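Long-range contacts in transcriptional regulator fur family (Xanthomonas campestris pv. campestris, PDB 7DH7), which probably acts as a zinc-dependent Fur-family repressor that binds regulatory DNA and governs zinc-uptake genes: residues T43-N48 with P81-A86; A107-N112 with A154-V159; L121-C126 with G161-C166. One frame throughout, in Å; residues are numbered along the deposited sequence.

In the fold
Contact 1 closes along the chain before the other two open, and it lies about 23 Å, centre to centre, from each of them. It joins helices 44-55 and 80-92 in the helical part of the probable N-terminal DNA-binding domain. Contacts 2 and 3 are interleaved in sequence, with centres about 18 Å apart, and they meet where strands 120-123 and 158-161 run side by side in one mixed sheet. Both also touch the second subunit. The division is consistent with the Fur-family plan: helices for DNA at one end, a dimer-forming sheet at the other, and metal ligands such as those in contacts 2 and 3.

Contact 1. Residues T43-N48 with P81-A86; sequences TPIRAN and PTVYRA. With PO4 (phosphate ion), chain J.
Ile45 drives its side chain against Thr82, Val83 and Ala86, three residues on one flank of helix 80-92, and this is the tight part of the contact. Its CG1 lies anti to the backbone N (chi1 -171°), which carries that branch across to Thr82 CG2 at 3.9 Å and to Ala86 CB at 4.0 Å. Beyond it, CD1 of Ile45 meets Val83 CG2 at 4.2 Å, the two side chains crossing at about a right angle. The small methyl of Ala86 permits a close approach of the backbones, Arg46 CA and Ala86 CA being 5.0 Å apart, and the CG methylene of Arg46 rests on the same methyl. The axes of the short helical segments 44-48 and 81-86 stand 9.1 Å apart and cross at -66°.

The other side is looser and polar. Arg46 uses only its CG methylene in the contact; the rest of its extended chain runs on to Arg41, whose O accepts from NH1, and to Phe89 in a cation-pi pairing. Arg85 takes no part in the packing and binds a phosphate ion, probably from the crystallisation liquor. Its chain bends at chi3 (-73°), setting NE 3.0 Å from phosphate O4 in an almost straight bond, while NH2 points to phosphate O2 over a distance so short that its exact value is doubtful. Pro81 O sits above one face of this guanidinium. An anion held here is consistent with a surface that could meet DNA phosphates.

In the winged-helix domain of Fur proteins, helix 80-92 probably corresponds to the recognition helix. Helix 44-55 crosses it here, and helix 62-73 packs from a further side, Leu66 and Val69 touching Val83.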
ATOM      1  N   THR C  43       9.979 -14.977  -5.204  1.00 25.15           N
ATOM      2  CA  THR C  43      10.466 -16.085  -6.015  1.00 25.87           C
ATOM      3  C   THR C  43      11.142 -15.570  -7.291  1.00 27.77           C
ATOM      4  O   THR C  43      11.014 -14.392  -7.639  1.00 21.41           O
ATOM      5  CB  THR C  43       9.319 -17.044  -6.361  1.00 24.59           C
ATOM      6  OG1 THR C  43       8.281 -16.362  -7.077  1.00 23.84           O
ATOM      7  CG2 THR C  43       8.740 -17.682  -5.094  1.00 20.50           C
ATOM      8  N   PRO C  44      11.915 -16.428  -7.982  1.00 35.31           N
ATOM      9  CA  PRO C  44      12.497 -16.003  -9.276  1.00 34.13           C
ATOM     10  C   PRO C  44      11.477 -15.462 -10.275  1.00 22.52           C
ATOM     11  O   PRO C  44      11.731 -14.426 -10.905  1.00 28.17           O
ATOM     12  CB  PRO C  44      13.179 -17.290  -9.785  1.00 27.82           C
ATOM     13  CG  PRO C  44      13.537 -18.041  -8.503  1.00 26.56           C
ATOM     14  CD  PRO C  44      12.388 -17.768  -7.570  1.00 29.62           C
ATOM     15  N   ILE C  45      10.333 -16.132 -10.452  1.00 21.79           N
ATOM     16  CA  ILE C  45       9.349 -15.642 -11.421  1.00 24.92           C
ATOM     17  C   ILE C  45       8.790 -14.283 -10.975  1.00 30.12           C
ATOM     18  O   ILE C  45       8.553 -13.394 -11.807  1.00 19.80           O
ATOM     19  CB  ILE C  45       8.241 -16.694 -11.652  1.00 21.91           C
ATOM     20  CG1 ILE C  45       7.321 -16.298 -12.814  1.00 20.85           C
ATOM     21  CG2 ILE C  45       7.407 -16.910 -10.380  1.00 18.17           C
ATOM     22  CD1 ILE C  45       8.039 -15.933 -14.077  1.00 22.48           C
ATOM     23  N   ARG C  46       8.621 -14.083  -9.658  1.00 23.18           N
ATOM     24  CA  ARG C  46       8.169 -12.782  -9.150  1.00 23.26           C
ATOM     25  C   ARG C  46       9.216 -11.693  -9.362  1.00 23.59           C
ATOM     26  O   ARG C  46       8.876 -10.569  -9.760  1.00 21.48           O
ATOM     27  CB  ARG C  46       7.810 -12.882  -7.669  1.00 17.98           C
ATOM     28  CG  ARG C  46       6.468 -13.529  -7.424  1.00 15.53           C
ATOM     29  CD  ARG C  46       6.296 -13.954  -5.951  1.00 13.99           C
ATOM     30  NE  ARG C  46       5.139 -14.823  -5.797  1.00 13.55           N
ATOM     31  CZ  ARG C  46       4.761 -15.380  -4.647  1.00 20.61           C
ATOM     32  NH1 ARG C  46       5.427 -15.148  -3.510  1.00 20.28           N
ATOM     33  NH2 ARG C  46       3.699 -16.164  -4.630  1.00 19.51           N
ATOM     34  N   ALA C  47      10.492 -11.997  -9.094  1.00 26.80           N
ATOM     35  CA  ALA C  47      11.558 -11.047  -9.413  1.00 26.88           C
ATOM     36  C   ALA C  47      11.679 -10.834 -10.924  1.00 20.02           C
ATOM     37  O   ALA C  47      11.887  -9.701 -11.384  1.00 32.12           O
ATOM     38  CB  ALA C  47      12.884 -11.524  -8.808  1.00 26.71           C
ATOM     39  N   ASN C  48      11.494 -11.896 -11.714  1.00 32.17           N
ATOM     40  CA  ASN C  48      11.553 -11.795 -13.178  1.00 22.45           C
ATOM     41  C   ASN C  48      10.499 -10.827 -13.732  1.00 22.99           C
ATOM     42  O   ASN C  48      10.814  -9.919 -14.519  1.00 24.34           O
ATOM     43  CB  ASN C  48      11.381 -13.199 -13.771  1.00 34.09           C
ATOM     44  CG  ASN C  48      11.736 -13.279 -15.252  1.00 40.07           C
ATOM     45  OD1 ASN C  48      12.087 -12.275 -15.885  1.00 35.59           O
ATOM     46  ND2 ASN C  48      11.641 -14.495 -15.816  1.00 37.88           N
ATOM     47  N   PRO C  81      -0.161 -19.677 -16.356  1.00 38.50           N
ATOM     48  CA  PRO C  81      -0.713 -19.446 -15.004  1.00 35.17           C
ATOM     49  C   PRO C  81       0.328 -19.026 -13.976  1.00 32.65           C
ATOM     50  O   PRO C  81       0.014 -18.258 -13.058  1.00 30.84           O
ATOM     51  CB  PRO C  81      -1.341 -20.801 -14.643  1.00 34.11           C
ATOM     52  CG  PRO C  81      -1.751 -21.370 -15.946  1.00 34.94           C
ATOM     53  CD  PRO C  81      -0.631 -20.972 -16.895  1.00 40.28           C
ATOM     54  N   THR C  82       1.559 -19.514 -14.104  1.00 37.50           N
ATOM     55  CA  THR C  82       2.627 -19.115 -13.197  1.00 29.73           C
ATOM     56  C   THR C  82       2.963 -17.639 -13.357  1.00 21.74           C
ATOM     57  O   THR C  82       3.188 -16.938 -12.370  1.00 20.41           O
ATOM     58  CB  THR C  82       3.852 -19.991 -13.471  1.00 33.35           C
ATOM     59  OG1 THR C  82       3.530 -21.343 -13.141  1.00 40.28           O
ATOM     60  CG2 THR C  82       5.080 -19.531 -12.686  1.00 21.21           C
ATOM     61  N   VAL C  83       3.025 -17.162 -14.602  1.00 24.27           N
ATOM     62  CA  VAL C  83       3.373 -15.777 -14.894  1.00 23.40           C
ATOM     63  C   VAL C  83       2.258 -14.824 -14.460  1.00 22.92           C
ATOM     64  O   VAL C  83       2.526 -13.741 -13.920  1.00 22.18           O
ATOM     65  CB  VAL C  83       3.699 -15.632 -16.394  1.00 32.68           C
ATOM     66  CG1 VAL C  83       3.944 -14.179 -16.746  1.00 25.85           C
ATOM     67  CG2 VAL C  83       4.913 -16.521 -16.786  1.00 25.98           C
ATOM     68  N   TYR C  84       0.994 -15.193 -14.683  1.00 23.46           N
ATOM     69  CA  TYR C  84      -0.098 -14.330 -14.220  1.00 23.09           C
ATOM     70  C   TYR C  84      -0.217 -14.325 -12.686  1.00 25.92           C
ATOM     71  O   TYR C  84      -0.509 -13.281 -12.080  1.00 20.60           O
ATOM     72  CB  TYR C  84      -1.400 -14.755 -14.877  1.00 24.36           C
ATOM     73  CG  TYR C  84      -1.320 -14.732 -16.397  1.00 33.64           C
ATOM     74  CD1 TYR C  84      -0.627 -13.723 -17.064  1.00 29.09           C
ATOM     75  CD2 TYR C  84      -1.922 -15.724 -17.159  1.00 35.02           C
ATOM     76  CE1 TYR C  84      -0.550 -13.703 -18.449  1.00 35.82           C
ATOM     77  CE2 TYR C  84      -1.851 -15.707 -18.539  1.00 36.20           C
ATOM     78  CZ  TYR C  84      -1.164 -14.699 -19.177  1.00 40.61           C
ATOM     79  OH  TYR C  84      -1.100 -14.703 -20.554  1.00 56.77           O
ATOM     80  N   ARG C  85       0.037 -15.460 -12.032  1.00 20.45           N
ATOM     81  CA  ARG C  85       0.001 -15.449 -10.573  1.00 26.71           C
ATOM     82  C   ARG C  85       1.106 -14.562 -10.007  1.00 28.54           C
ATOM     83  O   ARG C  85       0.894 -13.848  -9.016  1.00 19.77           O
ATOM     84  CB  ARG C  85       0.113 -16.866 -10.016  1.00 27.71           C
ATOM     85  CG  ARG C  85      -1.202 -17.647 -10.029  1.00 32.42           C
ATOM     86  CD  ARG C  85      -1.094 -18.905  -9.180  1.00 33.55           C
ATOM     87  NE  ARG C  85      -0.268 -19.936  -9.811  1.00 34.68           N
ATOM     88  CZ  ARG C  85      -0.717 -20.799 -10.723  1.00 37.90           C
ATOM     89  NH1 ARG C  85      -1.984 -20.747 -11.125  1.00 38.04           N
ATOM     90  NH2 ARG C  85       0.099 -21.709 -11.238  1.00 31.67           N
ATOM     91  N   ALA C  86       2.295 -14.585 -10.623  1.00 25.82           N
ATOM     92  CA  ALA C  86       3.343 -13.664 -10.191  1.00 24.35           C
ATOM     93  C   ALA C  86       2.907 -12.214 -10.398  1.00 19.09           C
ATOM     94  O   ALA C  86       3.221 -11.342  -9.589  1.00 19.13           O
ATOM     95  CB  ALA C  86       4.645 -13.954 -10.943  1.00 24.46           C
TER
HETATM   96  P   PO4 J 202       3.027 -21.401  -9.037  1.00 79.06           P
HETATM   97  O1  PO4 J 202       4.524 -21.531  -9.199  1.00 78.51           O
HETATM   98  O2  PO4 J 202       2.330 -22.149 -10.144  1.00 84.48           O
HETATM   99  O3  PO4 J 202       2.595 -21.989  -7.715  1.00 84.46           O
HETATM  100  O4  PO4 J 202       2.643 -19.942  -9.088  1.00 74.84           O

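Contact 2. Residues A107-N112 with A154-V159; sequences ACHHPN and AQTLEV
His109 and Glu158 are joined by the first of two hydrogen bonds between these segments: the backbone N of His109 donates to Glu158 OE2 at 3.0 Å, approaching from above the carboxylate plane. At the other end, Asn112 N reaches Ala154 O at 3.3 Å, although Asn112 itself is poorly ordered. Pro111 CA adds a CA-H...O contact to that same carbonyl oxygen.

CH-pi and van der Waals contacts fill the middle. A chi1 of -72° turns the His109 ring toward 154-159, with Thr156 CB over one face, 3.8 Å from the centroid and 12° off the normal. Leu157 O comes to the ring at its edge, 3.4 Å from His109 CD2. CG of Gln155 is anti to the backbone N (chi1 162°) and the chain beyond is extended, running alongside Pro111 with OE1 3.4 Å from Pro111 CD.

Polar links lead outward. His109 NE2 bonds to Val118 O, Gln155 NE2 to Asp124 of the second subunit, and Glu158 OE2 also to His97 NE2. His97 and Cys108 are ligands of a zinc site seen in a structure of this protein; the zinc bound here is about 14 Å from the Glu158 side chain. Glu158 would act as a second-shell residue of that site, which, as in other Fur proteins, probably holds the regulatory metal between DNA-binding and dimerisation domains.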
ATOM      1  N   ALA C 107       4.882  -0.038 -12.944  1.00 28.40           N
ATOM      2  CA  ALA C 107       5.441  -0.049 -11.600  1.00 28.57           C
ATOM      3  C   ALA C 107       4.765   1.019 -10.755  1.00 32.22           C
ATOM      4  O   ALA C 107       4.336   2.050 -11.270  1.00 25.96           O
ATOM      5  CB  ALA C 107       6.955   0.196 -11.640  1.00 25.13           C
ATOM      6  N   CYS C 108       4.641   0.754  -9.447  1.00 32.32           N
ATOM      7  CA  CYS C 108       4.393   1.685  -8.355  1.00 35.18           C
ATOM      8  C   CYS C 108       5.226   2.945  -8.551  1.00 35.63           C
ATOM      9  O   CYS C 108       6.187   2.968  -9.324  1.00 41.05           O
ATOM     10  CB  CYS C 108       4.719   1.055  -7.000  1.00 40.27           C
ATOM     11  SG  CYS C 108       6.490   1.171  -6.473  1.00 60.46           S
ATOM     12  N   HIS C 109       4.800   4.110  -8.061  1.00 35.34           N
ATOM     13  CA  HIS C 109       5.717   5.238  -7.953  1.00 30.30           C
ATOM     14  C   HIS C 109       6.786   4.940  -6.916  1.00 30.81           C
ATOM     15  O   HIS C 109       6.494   4.441  -5.822  1.00 25.36           O
ATOM     16  CB  HIS C 109       4.964   6.523  -7.594  1.00 26.45           C
ATOM     17  CG  HIS C 109       4.132   7.069  -8.716  1.00 33.58           C
ATOM     18  ND1 HIS C 109       4.564   7.080 -10.025  1.00 36.35           N
ATOM     19  CD2 HIS C 109       2.906   7.647  -8.720  1.00 32.00           C
ATOM     20  CE1 HIS C 109       3.632   7.620 -10.792  1.00 36.23           C
ATOM     21  NE2 HIS C 109       2.616   7.976 -10.024  1.00 37.24           N
ATOM     22  N   HIS C 110       8.034   5.241  -7.266  1.00 27.01           N
ATOM     23  CA  HIS C 110       9.182   4.918  -6.437  1.00 28.06           C
ATOM     24  C   HIS C 110      10.209   6.034  -6.596  1.00 38.63           C
ATOM     25  O   HIS C 110      10.130   6.811  -7.555  1.00 31.62           O
ATOM     26  CB  HIS C 110       9.769   3.545  -6.810  1.00 27.00           C
ATOM     27  CG  HIS C 110      10.062   3.372  -8.271  1.00 37.31           C
ATOM     28  ND1 HIS C 110       9.089   3.059  -9.195  1.00 40.83           N
ATOM     29  CD2 HIS C 110      11.231   3.408  -8.956  1.00 40.69           C
ATOM     30  CE1 HIS C 110       9.639   2.937 -10.391  1.00 42.40           C
ATOM     31  NE2 HIS C 110      10.938   3.147 -10.274  1.00 42.76           N
ATOM     32  N   PRO C 111      11.174   6.145  -5.662  1.00 46.17           N
ATOM     33  CA  PRO C 111      12.091   7.266  -5.610  1.00 50.12           C
ATOM     34  C   PRO C 111      13.068   7.499  -6.765  1.00 74.19           C
ATOM     35  O   PRO C 111      13.554   6.573  -7.355  1.00 59.71           O
ATOM     36  CB  PRO C 111      12.927   7.031  -4.350  1.00 39.11           C
ATOM     37  CG  PRO C 111      12.160   6.000  -3.583  1.00 41.68           C
ATOM     38  CD  PRO C 111      11.488   5.162  -4.643  1.00 42.13           C
ATOM     39  N   ASN C 112      13.160   8.773  -7.138  1.00112.90           N
ATOM     40  CA  ASN C 112      14.131   9.361  -8.099  1.00125.11           C
ATOM     41  C   ASN C 112      14.010   8.807  -9.522  1.00120.49           C
ATOM     42  O   ASN C 112      14.982   9.014 -10.271  1.00130.00           O
ATOM     43  CB  ASN C 112      15.560   9.279  -7.559  1.00134.29           C
ATOM     44  CG  ASN C 112      15.643   9.745  -6.123  1.00137.82           C
ATOM     45  OD1 ASN C 112      14.749  10.439  -5.650  1.00141.07           O
ATOM     46  ND2 ASN C 112      16.703   9.370  -5.428  1.00136.51           N
ATOM     47  N   ALA C 154      10.495  13.901  -4.317  1.00 53.88           N
ATOM     48  CA  ALA C 154      11.317  12.706  -4.157  1.00 46.66           C
ATOM     49  C   ALA C 154      10.596  11.465  -4.661  1.00 41.20           C
ATOM     50  O   ALA C 154      11.243  10.509  -5.104  1.00 42.59           O
ATOM     51  CB  ALA C 154      11.704  12.530  -2.689  1.00 36.58           C
ATOM     52  N   GLN C 155       9.269  11.457  -4.596  1.00 33.38           N
ATOM     53  CA  GLN C 155       8.490  10.302  -5.032  1.00 33.01           C
ATOM     54  C   GLN C 155       7.071  10.780  -5.295  1.00 31.41           C
ATOM     55  O   GLN C 155       6.432  11.344  -4.399  1.00 29.71           O
ATOM     56  CB  GLN C 155       8.516   9.186  -3.968  1.00 32.81           C
ATOM     57  CG  GLN C 155       7.426   8.159  -4.127  1.00 31.71           C
ATOM     58  CD  GLN C 155       7.650   6.904  -3.291  1.00 27.81           C
ATOM     59  OE1 GLN C 155       8.787   6.497  -3.014  1.00 24.72           O
ATOM     60  NE2 GLN C 155       6.556   6.300  -2.864  1.00 25.26           N
ATOM     61  N   THR C 156       6.588  10.566  -6.517  1.00 30.57           N
ATOM     62  CA  THR C 156       5.255  11.020  -6.880  1.00 31.31           C
ATOM     63  C   THR C 156       4.215  10.345  -5.991  1.00 31.38           C
ATOM     64  O   THR C 156       4.344   9.170  -5.627  1.00 27.66           O
ATOM     65  CB  THR C 156       4.993  10.733  -8.362  1.00 36.43           C
ATOM     66  OG1 THR C 156       6.096  11.228  -9.129  1.00 34.03           O
ATOM     67  CG2 THR C 156       3.713  11.423  -8.845  1.00 35.10           C
ATOM     68  N   LEU C 157       3.201  11.112  -5.601  1.00 30.19           N
ATOM     69  CA  LEU C 157       2.193  10.596  -4.691  1.00 29.49           C
ATOM     70  C   LEU C 157       1.334   9.542  -5.377  1.00 35.96           C
ATOM     71  O   LEU C 157       1.126   9.568  -6.599  1.00 36.48           O
ATOM     72  CB  LEU C 157       1.306  11.727  -4.177  1.00 29.97           C
ATOM     73  CG  LEU C 157       2.036  12.774  -3.351  1.00 30.72           C
ATOM     74  CD1 LEU C 157       1.086  13.920  -3.043  1.00 32.20           C
ATOM     75  CD2 LEU C 157       2.553  12.136  -2.072  1.00 33.83           C
ATOM     76  N   GLU C 158       0.841   8.602  -4.573  1.00 26.32           N
ATOM     77  CA  GLU C 158      -0.231   7.701  -4.971  1.00 25.76           C
ATOM     78  C   GLU C 158      -1.434   7.951  -4.073  1.00 29.89           C
ATOM     79  O   GLU C 158      -1.280   8.251  -2.879  1.00 28.94           O
ATOM     80  CB  GLU C 158       0.185   6.224  -4.886  1.00 23.95           C
ATOM     81  CG  GLU C 158       1.209   5.806  -5.914  1.00 24.31           C
ATOM     82  CD  GLU C 158       1.354   4.297  -6.040  1.00 30.69           C
ATOM     83  OE1 GLU C 158       0.800   3.561  -5.189  1.00 35.08           O
ATOM     84  OE2 GLU C 158       2.015   3.850  -6.998  1.00 23.12           O
ATOM     85  N   VAL C 159      -2.629   7.839  -4.644  1.00 26.27           N
ATOM     86  CA  VAL C 159      -3.865   7.933  -3.880  1.00 27.78           C
ATOM     87  C   VAL C 159      -4.538   6.579  -3.934  1.00 29.44           C
ATOM     88  O   VAL C 159      -4.659   5.982  -5.010  1.00 30.49           O
ATOM     89  CB  VAL C 159      -4.784   9.047  -4.404  1.00 28.26           C
ATOM     90  CG1 VAL C 159      -6.048   9.144  -3.551  1.00 28.26           C
ATOM     91  CG2 VAL C 159      -4.037  10.366  -4.402  1.00 29.60           C
TER

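Contact 3. Residues L121-C126 with G161-C166; sequences LICDRC and GLCAKC. With ZN (zinc ion), chain I.
Cys123 and Cys163 face each other beside a zinc ion, which draws the two segments together by metal coordination. Zinc binds Cys123 SG at 2.3 Å, Cys166 SG at 2.4 Å and Cys126 SG at 2.5 Å; SG of Cys163, a ligand seen for this zinc, completes the set with a longer bond of 2.7 Å. Cys123 SG is anti to its backbone N (chi1 177°), a torsion that carries it off the end of strand 120-123 toward the zinc.

Hydrogen bonds to sulfur steady this first shell. Cys123 SG accepts from Cys163 N at 3.2 Å across the contact, and the amides of Arg125 and Cys126 in its own turn point at the same sulfur from farther away. Together they would probably temper its negative charge. Cys163 is the N-cap of helix 164-168, its SG accepting from Cys166 N.

Two CxxC pairs, one in a turn after a strand and one at a helix start, make the four-cysteine structural zinc site of the Fur dimerisation domain.

Backbone bonds join the strands just before the metal: Gly161 N donates to Ile122 O, and Asp124 N to Gly161 O at 2.9 Å, nearly along the C=O axis. Cys123 and Gly161 thereby form a parallel bridge.

Van der Waals contacts make up the rest. Arg125 CB rests 3.9 Å from Leu162 CD1, the two side chains running side by side, and bends at chi2 and chi3 fold the guanidinium back until NH2 also lies beside that methyl, which meets the group obliquely. Arg125 CG touches Cys166 SG at 3.8 Å. Phe150 of the second subunit packs on Leu121 and Cys123.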
ATOM      1  N   LEU C 121      -4.166   6.915  -9.014  1.00 29.92           N
ATOM      2  CA  LEU C 121      -5.296   6.641  -8.106  1.00 29.25           C
ATOM      3  C   LEU C 121      -5.648   5.161  -8.296  1.00 36.70           C
ATOM      4  O   LEU C 121      -6.037   4.825  -9.400  1.00 28.88           O
ATOM      5  CB  LEU C 121      -6.416   7.580  -8.544  1.00 31.21           C
ATOM      6  CG  LEU C 121      -7.720   7.493  -7.774  1.00 37.15           C
ATOM      7  CD1 LEU C 121      -7.469   7.620  -6.284  1.00 37.52           C
ATOM      8  CD2 LEU C 121      -8.665   8.578  -8.241  1.00 34.53           C
ATOM      9  N   ILE C 122      -5.381   4.393  -7.259  1.00 26.14           N
ATOM     10  CA  ILE C 122      -5.461   2.926  -7.346  1.00 24.86           C
ATOM     11  C   ILE C 122      -6.560   2.385  -6.457  1.00 24.09           C
ATOM     12  O   ILE C 122      -6.696   2.849  -5.372  1.00 29.43           O
ATOM     13  CB  ILE C 122      -4.087   2.345  -6.984  1.00 23.39           C
ATOM     14  CG1 ILE C 122      -2.981   2.946  -7.843  1.00 24.33           C
ATOM     15  CG2 ILE C 122      -4.102   0.840  -7.072  1.00 22.29           C
ATOM     16  CD1 ILE C 122      -2.051   3.828  -7.105  1.00 23.92           C
ATOM     17  N   CYS C 123      -7.360   1.500  -6.995  1.00 24.20           N
ATOM     18  CA  CYS C 123      -8.302   0.752  -6.164  1.00 23.48           C
ATOM     19  C   CYS C 123      -7.474  -0.310  -5.409  1.00 21.60           C
ATOM     20  O   CYS C 123      -6.724  -1.050  -6.042  1.00 21.20           O
ATOM     21  CB  CYS C 123      -9.382   0.154  -7.042  1.00 24.59           C
ATOM     22  SG  CYS C 123     -10.578  -0.860  -6.161  1.00 25.03           S
ATOM     23  N   ASP C 124      -7.695  -0.436  -4.104  1.00 20.59           N
ATOM     24  CA  ASP C 124      -6.942  -1.375  -3.234  1.00 29.54           C
ATOM     25  C   ASP C 124      -7.480  -2.807  -3.350  1.00 28.85           C
ATOM     26  O   ASP C 124      -6.898  -3.681  -2.773  1.00 27.12           O
ATOM     27  CB  ASP C 124      -6.692  -0.777  -1.846  1.00 18.17           C
ATOM     28  CG  ASP C 124      -7.831  -0.783  -0.848  1.00 28.06           C
ATOM     29  OD1 ASP C 124      -8.848  -1.393  -1.085  1.00 31.74           O
ATOM     30  OD2 ASP C 124      -7.648  -0.184   0.188  1.00 33.11           O
ATOM     31  N   ARG C 125      -8.607  -2.983  -4.025  1.00 26.25           N
ATOM     32  CA  ARG C 125      -9.227  -4.304  -4.233  1.00 25.33           C
ATOM     33  C   ARG C 125      -8.913  -4.858  -5.635  1.00 23.80           C
ATOM     34  O   ARG C 125      -8.525  -5.991  -5.704  1.00 26.19           O
ATOM     35  CB  ARG C 125     -10.726  -4.153  -3.990  1.00 25.25           C
ATOM     36  CG  ARG C 125     -11.487  -5.464  -4.003  1.00 35.40           C
ATOM     37  CD  ARG C 125     -11.374  -6.174  -2.679  1.00 39.76           C
ATOM     38  NE  ARG C 125     -11.831  -5.233  -1.691  1.00 45.39           N
ATOM     39  CZ  ARG C 125     -13.055  -5.226  -1.199  1.00 52.83           C
ATOM     40  NH1 ARG C 125     -13.926  -6.131  -1.601  1.00 50.12           N
ATOM     41  NH2 ARG C 125     -13.401  -4.321  -0.304  1.00 46.68           N
ATOM     42  N   CYS C 126      -9.097  -4.084  -6.710  1.00 22.79           N
ATOM     43  CA  CYS C 126      -8.853  -4.625  -8.077  1.00 24.96           C
ATOM     44  C   CYS C 126      -7.461  -4.278  -8.618  1.00 22.17           C
ATOM     45  O   CYS C 126      -7.033  -4.917  -9.524  1.00 24.47           O
ATOM     46  CB  CYS C 126      -9.936  -4.200  -9.058  1.00 24.52           C
ATOM     47  SG  CYS C 126      -9.905  -2.439  -9.438  1.00 35.04           S
ATOM     48  N   GLY C 161      -7.816   4.143  -2.840  1.00 23.40           N
ATOM     49  CA  GLY C 161      -9.250   4.173  -2.578  1.00 30.32           C
ATOM     50  C   GLY C 161      -9.920   2.904  -3.015  1.00 29.56           C
ATOM     51  O   GLY C 161      -9.220   1.945  -3.332  1.00 23.69           O
ATOM     52  N   LEU C 162     -11.238   2.888  -2.918  1.00 24.71           N
ATOM     53  CA  LEU C 162     -12.032   1.726  -3.347  1.00 27.99           C
ATOM     54  C   LEU C 162     -12.861   2.135  -4.572  1.00 27.05           C
ATOM     55  O   LEU C 162     -13.571   3.130  -4.472  1.00 28.05           O
ATOM     56  CB  LEU C 162     -12.913   1.315  -2.173  1.00 27.58           C
ATOM     57  CG  LEU C 162     -13.754   0.065  -2.394  1.00 31.68           C
ATOM     58  CD1 LEU C 162     -12.860  -1.125  -2.681  1.00 25.81           C
ATOM     59  CD2 LEU C 162     -14.610  -0.213  -1.173  1.00 27.16           C
ATOM     60  N   CYS C 163     -12.780   1.374  -5.671  1.00 26.98           N
ATOM     61  CA  CYS C 163     -13.544   1.689  -6.911  1.00 30.36           C
ATOM     62  C   CYS C 163     -15.040   1.434  -6.689  1.00 31.38           C
ATOM     63  O   CYS C 163     -15.388   0.625  -5.845  1.00 31.55           O
ATOM     64  CB  CYS C 163     -12.999   0.980  -8.157  1.00 32.59           C
ATOM     65  SG  CYS C 163     -13.876  -0.510  -8.675  1.00 43.80           S
ATOM     66  N   ALA C 164     -15.883   2.103  -7.469  1.00 32.08           N
ATOM     67  CA  ALA C 164     -17.348   1.945  -7.361  1.00 33.40           C
ATOM     68  C   ALA C 164     -17.738   0.500  -7.656  1.00 33.12           C
ATOM     69  O   ALA C 164     -18.636   0.007  -7.009  1.00 33.59           O
ATOM     70  CB  ALA C 164     -18.010   2.888  -8.322  1.00 35.87           C
ATOM     71  N   LYS C 165     -17.101  -0.124  -8.641  1.00 32.80           N
ATOM     72  CA  LYS C 165     -17.416  -1.526  -8.975  1.00 34.48           C
ATOM     73  C   LYS C 165     -17.018  -2.465  -7.833  1.00 36.34           C
ATOM     74  O   LYS C 165     -17.844  -3.273  -7.436  1.00 36.89           O
ATOM     75  CB  LYS C 165     -16.672  -1.899 -10.253  1.00 33.02           C
ATOM     76  CG  LYS C 165     -16.971  -3.278 -10.797  1.00 38.89           C
ATOM     77  CD  LYS C 165     -16.432  -3.432 -12.181  1.00 41.27           C
ATOM     78  CE  LYS C 165     -16.445  -4.855 -12.676  1.00 48.14           C
ATOM     79  NZ  LYS C 165     -17.770  -5.251 -13.185  1.00 54.45           N
ATOM     80  N   CYS C 166     -15.812  -2.301  -7.295  1.00 28.97           N
ATOM     81  CA  CYS C 166     -15.352  -3.188  -6.193  1.00 33.57           C
ATOM     82  C   CYS C 166     -16.255  -2.943  -4.964  1.00 33.35           C
ATOM     83  O   CYS C 166     -16.729  -3.903  -4.402  1.00 32.97           O
ATOM     84  CB  CYS C 166     -13.838  -3.112  -5.981  1.00 25.51           C
ATOM     85  SG  CYS C 166     -12.779  -3.944  -7.206  1.00 34.01           S
TER
HETATM   86 ZN    ZN I 201     -11.727  -1.867  -7.829  1.00 28.47          ZN